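Local coordinates for protein leucine aminopeptidase 2 (Saccharomyces cerevisiae, PDB 2XQ0) that preferentially removes N-terminal residues from di- and tripeptides as a zinc-dependent M1-family aminopeptidase, with a low epoxide hydrolase activity in vitro, at residues K562-K565 and F566-F569. Residues are numbered along the deposited sequence; the frame is centred on the assembly and turned at random.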
loop_
_atom_site.group_PDB
_atom_site.type_symbol
_atom_site.label_atom_id
_atom_site.label_comp_id
_atom_site.label_asym_id
_atom_site.label_seq_id
_atom_site.Cartn_x
_atom_site.Cartn_y
_atom_site.Cartn_z
ATOM N N LYS A 562 12.864 13.720 -6.901
ATOM C CA LYS A 562 13.607 14.600 -6.011
ATOM C C LYS A 562 14.378 15.653 -6.794
ATOM O O LYS A 562 14.402 16.821 -6.415
ATOM C CB LYS A 562 14.570 13.788 -5.153
ATOM C CG LYS A 562 13.872 12.890 -4.158
ATOM C CD LYS A 562 13.090 13.719 -3.166
ATOM C CE LYS A 562 12.360 12.830 -2.186
ATOM N NZ LYS A 562 11.502 13.610 -1.277
ATOM N N MET A 563 15.013 15.232 -7.884
ATOM C CA MET A 563 15.715 16.162 -8.770
ATOM C C MET A 563 14.775 17.264 -9.217
ATOM O O MET A 563 15.111 18.436 -9.169
ATOM C CB MET A 563 16.267 15.447 -10.009
ATOM C CG MET A 563 16.734 16.412 -11.100
ATOM S SD MET A 563 16.948 15.664 -12.724
ATOM C CE MET A 563 15.271 15.190 -13.117
ATOM N N PHE A 564 13.585 16.882 -9.662
ATOM C CA PHE A 564 12.602 17.884 -10.056
ATOM C C PHE A 564 12.255 18.810 -8.890
ATOM O O PHE A 564 12.202 20.034 -9.053
ATOM C CB PHE A 564 11.355 17.222 -10.630
ATOM C CG PHE A 564 11.468 16.899 -12.088
ATOM C CD1 PHE A 564 11.695 17.904 -13.014
ATOM C CD2 PHE A 564 11.333 15.602 -12.539
ATOM C CE1 PHE A 564 11.793 17.616 -14.362
ATOM C CE2 PHE A 564 11.424 15.311 -13.894
ATOM C CZ PHE A 564 11.654 16.313 -14.800
ATOM N N LYS A 565 12.052 18.224 -7.711
ATOM C CA LYS A 565 11.691 18.998 -6.529
ATOM C C LYS A 565 12.810 19.960 -6.119
ATOM O O LYS A 565 12.557 21.126 -5.799
ATOM C CB LYS A 565 11.321 18.069 -5.374
ATOM C CG LYS A 565 10.830 18.786 -4.130
ATOM C CD LYS A 565 10.682 17.805 -2.979
ATOM C CE LYS A 565 10.077 18.462 -1.762
ATOM N NZ LYS A 565 10.045 17.549 -0.583
ATOM N N PHE A 566 14.053 19.491 -6.133
ATOM C CA PHE A 566 15.154 20.410 -5.853
ATOM C C PHE A 566 15.145 21.548 -6.859
ATOM O O PHE A 566 15.365 22.705 -6.500
ATOM C CB PHE A 566 16.510 19.732 -5.899
ATOM C CG PHE A 566 17.658 20.695 -5.772
ATOM C CD1 PHE A 566 17.963 21.270 -4.542
ATOM C CD2 PHE A 566 18.423 21.036 -6.878
ATOM C CE1 PHE A 566 19.027 22.161 -4.415
ATOM C CE2 PHE A 566 19.490 21.928 -6.759
ATOM C CZ PHE A 566 19.788 22.491 -5.525
ATOM N N GLN A 567 14.896 21.209 -8.123
ATOM C CA GLN A 567 14.852 22.200 -9.185
ATOM C C GLN A 567 13.782 23.243 -8.898
ATOM O O GLN A 567 13.980 24.433 -9.166
ATOM C CB GLN A 567 14.617 21.532 -10.542
ATOM C CG GLN A 567 15.870 20.903 -11.137
ATOM C CD GLN A 567 15.595 20.154 -12.425
ATOM O OE1 GLN A 567 14.466 20.130 -12.915
ATOM N NE2 GLN A 567 16.627 19.531 -12.980
ATOM N N ILE A 568 12.659 22.800 -8.339
ATOM C CA ILE A 568 11.551 23.702 -8.020
ATOM C C ILE A 568 11.882 24.578 -6.810
ATOM O O ILE A 568 11.686 25.791 -6.836
ATOM C CB ILE A 568 10.240 22.928 -7.752
ATOM C CG1 ILE A 568 9.799 22.163 -9.006
ATOM C CG2 ILE A 568 9.145 23.875 -7.287
ATOM C CD1 ILE A 568 9.724 23.023 -10.250
ATOM N N PHE A 569 12.383 23.946 -5.755
ATOM C CA PHE A 569 12.809 24.651 -4.548
ATOM C C PHE A 569 13.861 25.714 -4.872
ATOM O O PHE A 569 13.983 26.721 -4.169
ATOM C CB PHE A 569 13.344 23.653 -3.512
ATOM C CG PHE A 569 12.330 23.250 -2.477
ATOM C CD1 PHE A 569 11.317 22.350 -2.790
ATOM C CD2 PHE A 569 12.385 23.772 -1.190
ATOM C CE1 PHE A 569 10.382 21.978 -1.837
ATOM C CE2 PHE A 569 11.451 23.404 -0.234
ATOM C CZ PHE A 569 10.446 22.509 -0.557
#
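K562 and F566 open a run of four alpha-helical i to i+4 backbone bonds along the last turns of helix 557-569, part of the helical C-terminal region of this M1 enzyme. F566 N lies 2.7 Å from K562 O in a nearly straight hydrogen bond (N-H...O 170°), and F569 N meets K565 O at 2.8 Å just as directly. Q567 N to M563 O is intermediate; I568 N to F564 O is the most bent, at 141°. The four carbonyls of 562-565 are thus all satisfied within the helix.

The side-chain amide of Q567 fares differently. Its chain runs alongside M563, with NE2 3.6 Å from M563 CG, while OE1 approaches F564 CD1 obliquely and finds no hydrogen-bonding partner despite its burial. M563 bends at chi3 (65°), which sets its methyl CE over the centre of the F564 ring, 3.9 Å above the plane; a flexible thioether chain can bend to lay its methyl there.

Hydrophobic residues fit the buried sides: F566 packs on helix 537-546 and edge-to-face with W533, and F564 and I568 on helix 576-582. K562 and K565 are partly exposed, and their long chains carry the charged ends toward helix 508-519; both ammonium groups are hydrogen-bonded elsewhere in the structure and make weak, long ion pairs with E516. K565, fully extended, runs beside F569, its CE 3.5 Å from F569 CE1.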